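Local structure of PelA (Pseudomonas aeruginosa, 5TCB) at residues V27-A32 against K170-R175; G150-L155 against L180-G185. The protein carries a glycoside hydrolase domain, the part described here, that probably cleaves a polysaccharide, while the full-length protein is probably also a deacetylase. All coordinates share one frame; numbering follows the deposited sequence.

Interaction 1. Residues V27-A32 against K170-R175; sequences VAFWYA and KLFFNR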
loop_
_atom_site.group_PDB
_atom_site.type_symbol
_atom_site.label_atom_id
_atom_site.label_comp_id
_atom_site.label_asym_id
_atom_site.label_seq_id
_atom_site.Cartn_x
_atom_site.Cartn_y
_atom_site.Cartn_z
ATOM N N VAL A 27 7.155 11.136 -1.359
ATOM C CA VAL A 27 5.950 10.428 -0.949
ATOM C C VAL A 27 5.888 10.409 0.572
ATOM O O VAL A 27 6.917 10.301 1.253
ATOM C CB VAL A 27 5.907 9.001 -1.557
ATOM C CG1 VAL A 27 7.065 8.124 -1.057
ATOM C CG2 VAL A 27 4.587 8.361 -1.306
ATOM N N ALA A 28 4.668 10.542 1.089
ATOM C CA ALA A 28 4.367 10.335 2.497
ATOM C C ALA A 28 3.163 9.414 2.643
ATOM O O ALA A 28 2.292 9.341 1.767
ATOM C CB ALA A 28 4.116 11.679 3.220
ATOM N N PHE A 29 3.121 8.714 3.784
ATOM C CA PHE A 29 2.009 7.857 4.179
ATOM C C PHE A 29 1.563 8.283 5.562
ATOM O O PHE A 29 2.406 8.436 6.456
ATOM C CB PHE A 29 2.428 6.379 4.260
ATOM C CG PHE A 29 2.713 5.711 2.933
ATOM C CD1 PHE A 29 3.875 6.000 2.232
ATOM C CD2 PHE A 29 1.827 4.770 2.407
ATOM C CE1 PHE A 29 4.154 5.392 1.022
ATOM C CE2 PHE A 29 2.096 4.147 1.192
ATOM C CZ PHE A 29 3.254 4.474 0.495
ATOM N N TRP A 30 0.248 8.460 5.742
ATOM C CA TRP A 30 -0.304 8.864 7.035
ATOM C C TRP A 30 -1.615 8.124 7.222
ATOM O O TRP A 30 -2.571 8.378 6.489
ATOM C CB TRP A 30 -0.514 10.378 7.115
ATOM C CG TRP A 30 -0.975 10.800 8.476
ATOM C CD1 TRP A 30 -2.256 10.683 8.984
ATOM C CD2 TRP A 30 -0.183 11.363 9.534
ATOM N NE1 TRP A 30 -2.293 11.143 10.262
ATOM C CE2 TRP A 30 -1.044 11.577 10.635
ATOM C CE3 TRP A 30 1.159 11.726 9.655
ATOM C CZ2 TRP A 30 -0.597 12.097 11.834
ATOM C CZ3 TRP A 30 1.601 12.269 10.833
ATOM C CH2 TRP A 30 0.731 12.455 11.925
ATOM N N TYR A 31 -1.665 7.204 8.181
ATOM C CA TYR A 31 -2.850 6.374 8.364
ATOM C C TYR A 31 -3.628 6.727 9.619
ATOM O O TYR A 31 -4.650 6.077 9.925
ATOM C CB TYR A 31 -2.432 4.904 8.428
ATOM C CG TYR A 31 -1.913 4.305 7.133
ATOM C CD1 TYR A 31 -2.134 4.907 5.908
ATOM C CD2 TYR A 31 -1.224 3.111 7.144
ATOM C CE1 TYR A 31 -1.682 4.339 4.751
ATOM C CE2 TYR A 31 -0.761 2.537 5.968
ATOM C CZ TYR A 31 -1.009 3.150 4.789
ATOM O OH TYR A 31 -0.556 2.597 3.616
ATOM N N ALA A 32 -3.146 7.678 10.396
ATOM C CA ALA A 32 -3.699 8.002 11.692
ATOM C C ALA A 32 -4.724 9.130 11.595
ATOM O O ALA A 32 -4.887 9.783 10.558
ATOM C CB ALA A 32 -2.575 8.390 12.657
ATOM N N LYS A 170 -5.252 6.647 -10.158
ATOM C CA LYS A 170 -3.936 6.019 -10.260
ATOM C C LYS A 170 -3.846 4.900 -9.247
ATOM O O LYS A 170 -4.246 5.074 -8.096
ATOM C CB LYS A 170 -2.822 7.032 -9.991
ATOM C CG LYS A 170 -2.698 8.103 -11.033
ATOM C CD LYS A 170 -1.529 9.020 -10.729
ATOM C CE LYS A 170 -1.387 10.094 -11.776
ATOM N NZ LYS A 170 -0.738 9.557 -12.977
ATOM N N LEU A 171 -3.327 3.746 -9.673
ATOM C CA LEU A 171 -3.198 2.584 -8.798
ATOM C C LEU A 171 -1.735 2.431 -8.367
ATOM O O LEU A 171 -0.847 2.185 -9.183
ATOM C CB LEU A 171 -3.727 1.322 -9.479
ATOM C CG LEU A 171 -5.184 1.396 -9.962
ATOM C CD1 LEU A 171 -5.602 0.067 -10.549
ATOM C CD2 LEU A 171 -6.147 1.843 -8.856
ATOM N N PHE A 172 -1.513 2.593 -7.072
ATOM C CA PHE A 172 -0.205 2.574 -6.441
ATOM C C PHE A 172 -0.173 1.246 -5.690
ATOM O O PHE A 172 -0.836 1.077 -4.661
ATOM C CB PHE A 172 -0.084 3.817 -5.552
ATOM C CG PHE A 172 1.216 3.994 -4.821
ATOM C CD1 PHE A 172 2.319 3.194 -5.024
ATOM C CD2 PHE A 172 1.297 5.037 -3.917
ATOM C CE1 PHE A 172 3.485 3.420 -4.293
ATOM C CE2 PHE A 172 2.453 5.285 -3.186
ATOM C CZ PHE A 172 3.555 4.477 -3.374
ATOM N N PHE A 173 0.523 0.269 -6.265
ATOM C CA PHE A 173 0.518 -1.086 -5.717
ATOM C C PHE A 173 1.499 -1.185 -4.545
ATOM O O PHE A 173 2.622 -0.675 -4.632
ATOM C CB PHE A 173 0.981 -2.110 -6.751
ATOM C CG PHE A 173 -0.027 -2.519 -7.793
ATOM C CD1 PHE A 173 -1.055 -1.699 -8.194
ATOM C CD2 PHE A 173 0.098 -3.766 -8.392
ATOM C CE1 PHE A 173 -1.943 -2.119 -9.191
ATOM C CE2 PHE A 173 -0.760 -4.171 -9.373
ATOM C CZ PHE A 173 -1.779 -3.351 -9.777
ATOM N N ASN A 174 1.102 -1.878 -3.482
ATOM C CA ASN A 174 2.055 -2.413 -2.493
ATOM C C ASN A 174 2.482 -3.792 -2.970
ATOM O O ASN A 174 1.723 -4.758 -2.882
ATOM C CB ASN A 174 1.464 -2.461 -1.094
ATOM C CG ASN A 174 2.533 -2.667 -0.023
ATOM O OD1 ASN A 174 3.728 -2.695 -0.351
ATOM N ND2 ASN A 174 2.133 -2.788 1.233
ATOM N N ARG A 175 3.699 -3.890 -3.516
ATOM C CA ARG A 175 4.187 -5.154 -4.109
ATOM C C ARG A 175 3.193 -5.584 -5.188
ATOM O O ARG A 175 2.855 -4.789 -6.071
ATOM C CB ARG A 175 4.449 -6.193 -3.039
ATOM C CG ARG A 175 5.502 -5.845 -2.050
ATOM C CD ARG A 175 5.706 -6.954 -1.078
ATOM N NE ARG A 175 6.758 -6.664 -0.104
ATOM C CZ ARG A 175 7.647 -7.549 0.309
ATOM N NH1 ARG A 175 7.635 -8.805 -0.139
ATOM N NH2 ARG A 175 8.556 -7.171 1.199
#
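The rings of Phe29 and Phe172 meet inside the barrel at an oblique angle, their planes 50° apart and their centroids 5.9 Å from each other. Val27 comes to the edge of the Phe172 ring, near its plane. Phe133 packs edge-to-face with both phenylalanines, and Trp45 does the same with Phe172, so four aromatic rings fill this part of the interior. The fold is an eight-stranded parallel (beta/alpha)8 barrel. Strands 27-30 and 170-174 are the first and fifth in its order, and they face each other across the core instead of pairing through their backbones: even their nearest CA atoms, those of Val27 and Phe172, are 11.4 Å apart. What bridges that gap is side chain alone, and all of it is apolar and buried.

The two phenylalanines reach inward about equally and meet near the middle of the span. In Phe172, CG lies anti to the backbone N (chi1 -179°), which carries the ring inward from its strand, and Phe29 reaches back from the opposite direction. The far end of the Phe29 ring, CZ, lies against the CE2-CZ bond of Phe172, 3.9 Å from each of those two atoms. Val47 of the second strand touches both residues, and Phe260 of the eighth touches Phe29. Farther along strand 170-174, Asn174 ND2 is hydrogen-bonded to Asp135 OD1 and Glu193 OE2; here the apolar core gives way to a polar end of the barrel. At Val27 it is one methyl that makes the contact: CG2 lies 4.2 Å from Phe172 CE2.

Interaction 2. Residues G150-L155 against L180-G185; sequences GQRRAL and LPELPG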
loop_
_atom_site.group_PDB
_atom_site.type_symbol
_atom_site.label_atom_id
_atom_site.label_comp_id
_atom_site.label_asym_id
_atom_site.label_seq_id
_atom_site.Cartn_x
_atom_site.Cartn_y
_atom_site.Cartn_z
ATOM N N GLY A 150 -5.394 -20.045 -8.085
ATOM C CA GLY A 150 -6.729 -19.545 -8.346
ATOM C C GLY A 150 -6.949 -18.174 -7.733
ATOM O O GLY A 150 -7.623 -17.314 -8.316
ATOM N N GLN A 151 -6.392 -17.952 -6.539
ATOM C CA GLN A 151 -6.464 -16.636 -5.923
ATOM C C GLN A 151 -5.674 -15.604 -6.715
ATOM O O GLN A 151 -6.121 -14.461 -6.873
ATOM C CB GLN A 151 -5.937 -16.699 -4.491
ATOM C CG GLN A 151 -6.859 -17.469 -3.568
ATOM C CD GLN A 151 -8.206 -16.777 -3.392
ATOM O OE1 GLN A 151 -8.274 -15.643 -2.933
ATOM N NE2 GLN A 151 -9.282 -17.444 -3.762
ATOM N N ARG A 152 -4.492 -15.984 -7.190
ATOM C CA ARG A 152 -3.664 -15.051 -7.951
ATOM C C ARG A 152 -4.396 -14.586 -9.199
ATOM O O ARG A 152 -4.363 -13.402 -9.545
ATOM C CB ARG A 152 -2.340 -15.724 -8.322
ATOM C CG ARG A 152 -1.340 -14.793 -8.959
ATOM C CD ARG A 152 -0.164 -15.512 -9.580
ATOM N NE ARG A 152 -0.583 -16.266 -10.764
ATOM C CZ ARG A 152 -0.745 -15.731 -11.968
ATOM N NH1 ARG A 152 -0.477 -14.443 -12.189
ATOM N NH2 ARG A 152 -1.157 -16.481 -12.972
ATOM N N ARG A 153 -5.059 -15.513 -9.891
ATOM C CA ARG A 153 -5.803 -15.170 -11.091
ATOM C C ARG A 153 -7.006 -14.300 -10.752
ATOM O O ARG A 153 -7.329 -13.371 -11.487
ATOM C CB ARG A 153 -6.245 -16.444 -11.817
ATOM C CG ARG A 153 -5.102 -17.254 -12.404
ATOM C CD ARG A 153 -5.611 -18.541 -13.072
ATOM N NE ARG A 153 -4.498 -19.347 -13.568
ATOM C CZ ARG A 153 -4.633 -20.494 -14.223
ATOM N NH1 ARG A 153 -5.840 -20.989 -14.466
ATOM N NH2 ARG A 153 -3.555 -21.146 -14.635
ATOM N N ALA A 154 -7.677 -14.583 -9.632
ATOM C CA ALA A 154 -8.804 -13.759 -9.217
ATOM C C ALA A 154 -8.343 -12.359 -8.844
ATOM O O ALA A 154 -9.052 -11.378 -9.101
ATOM C CB ALA A 154 -9.515 -14.404 -8.041
ATOM N N LEU A 155 -7.155 -12.249 -8.247
ATOM C CA LEU A 155 -6.597 -10.943 -7.925
ATOM C C LEU A 155 -6.293 -10.170 -9.201
ATOM O O LEU A 155 -6.648 -8.989 -9.319
ATOM C CB LEU A 155 -5.332 -11.103 -7.076
ATOM C CG LEU A 155 -4.617 -9.792 -6.752
ATOM C CD1 LEU A 155 -5.530 -8.885 -5.965
ATOM C CD2 LEU A 155 -3.350 -10.074 -5.942
ATOM N N LEU A 180 1.764 -8.369 -11.285
ATOM C CA LEU A 180 2.220 -7.274 -12.144
ATOM C C LEU A 180 2.582 -7.700 -13.560
ATOM O O LEU A 180 2.231 -6.962 -14.497
ATOM C CB LEU A 180 3.407 -6.554 -11.490
ATOM C CG LEU A 180 2.990 -5.564 -10.412
ATOM C CD1 LEU A 180 4.113 -5.302 -9.408
ATOM C CD2 LEU A 180 2.520 -4.248 -11.046
ATOM N N PRO A 181 3.251 -8.828 -13.809
ATOM C CA PRO A 181 3.600 -9.146 -15.196
ATOM C C PRO A 181 2.390 -9.330 -16.091
ATOM O O PRO A 181 2.516 -9.161 -17.315
ATOM C CB PRO A 181 4.421 -10.436 -15.060
ATOM C CG PRO A 181 4.981 -10.385 -13.677
ATOM C CD PRO A 181 3.869 -9.772 -12.864
ATOM N N GLU A 182 1.225 -9.662 -15.540
ATOM C CA GLU A 182 0.003 -9.808 -16.317
ATOM C C GLU A 182 -0.837 -8.537 -16.385
ATOM O O GLU A 182 -1.931 -8.562 -16.969
ATOM C CB GLU A 182 -0.848 -10.929 -15.734
ATOM C CG GLU A 182 -0.264 -12.296 -16.022
ATOM C CD GLU A 182 -0.992 -13.388 -15.298
ATOM O OE1 GLU A 182 -2.236 -13.393 -15.335
ATOM O OE2 GLU A 182 -0.319 -14.229 -14.676
ATOM N N LEU A 183 -0.365 -7.428 -15.825
ATOM C CA LEU A 183 -1.131 -6.180 -15.769
ATOM C C LEU A 183 -0.307 -5.012 -16.305
ATOM O O LEU A 183 -0.153 -3.987 -15.634
ATOM C CB LEU A 183 -1.582 -5.910 -14.338
ATOM C CG LEU A 183 -2.473 -6.991 -13.737
ATOM C CD1 LEU A 183 -2.553 -6.786 -12.216
ATOM C CD2 LEU A 183 -3.859 -6.937 -14.361
ATOM N N PRO A 184 0.220 -5.117 -17.525
ATOM C CA PRO A 184 0.978 -3.990 -18.085
ATOM C C PRO A 184 0.119 -2.742 -18.165
ATOM O O PRO A 184 -1.056 -2.794 -18.542
ATOM C CB PRO A 184 1.385 -4.494 -19.477
ATOM C CG PRO A 184 0.356 -5.537 -19.804
ATOM C CD PRO A 184 0.087 -6.215 -18.497
ATOM N N GLY A 185 0.703 -1.617 -17.760
ATOM C CA GLY A 185 0.020 -0.341 -17.834
ATOM C C GLY A 185 -0.946 -0.041 -16.709
ATOM O O GLY A 185 -1.568 1.026 -16.718
#
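Arg152 and Glu182 meet in a salt bridge in which a single carboxylate oxygen receives both terminal nitrogens of the guanidinium. NH1 of Arg152 is 2.5 Å from OE2 of Glu182, with an N-H...O angle of 146°; so short a value is doubtful in detail, since Glu182 is exposed and touches a crystal neighbour. From NH2 of Arg152 to the same OE2 the distance is 2.9 Å, but the angle falls to 127° and that bond is weak. The oxygen sits at the edge of the guanidinium, close to its plane, whereas NH1 comes to OE2 from above the carboxylate plane. With the two planes turned 70° against each other, this is not the flat, paired bridge in which each oxygen takes its own nitrogen; OE1 of Glu182 remains 3.8 Å from NH1 of Arg152.

A bend at chi3 swings the guanidinium of Arg152 round to the acid, while Glu182 extends beyond CG and crosses it at about a right angle. In the next shell, NH1 of Arg152 also bonds to the carbonyl O of Glu178, and NH2 forms a second salt bridge with Glu149. The guanidinium thus has three partners; Glu182 and Glu149, the latter shared with Arg153, probably offset the local positive charge. The backbone of Glu182 belongs to the 3-10 turn 180-182, where Leu183 N bonds to Leu180 O at 3.0 Å, and Leu183 packs on Leu159 and Ala160 of helix 145-165. The bridge therefore ties the helix preceding the fifth strand to the short connection that stands in place of the usual helix between the fifth and sixth strands of a (beta/alpha)8 barrel.

Strand 170-174 is what the two contacts have in common: helix 145-165 of interaction 2 leads into it, and the 180-185 loop follows it. They lie on different sides of the barrel wall, interaction 1 within the core and interaction 2 at the outer surface, with centres about 19 Å apart. They meet through packing: CD2 of Phe173 is 3.6 Å from CD2 of Leu180, and O of Arg175 is 3.6 Å from CD1 of Leu180. Phe172 thus serves the interior and Phe173 the outer layer. In barrels of this kind the active site lies at the C-terminal ends of the strands, so the polar cluster around Asn174 is probably near it.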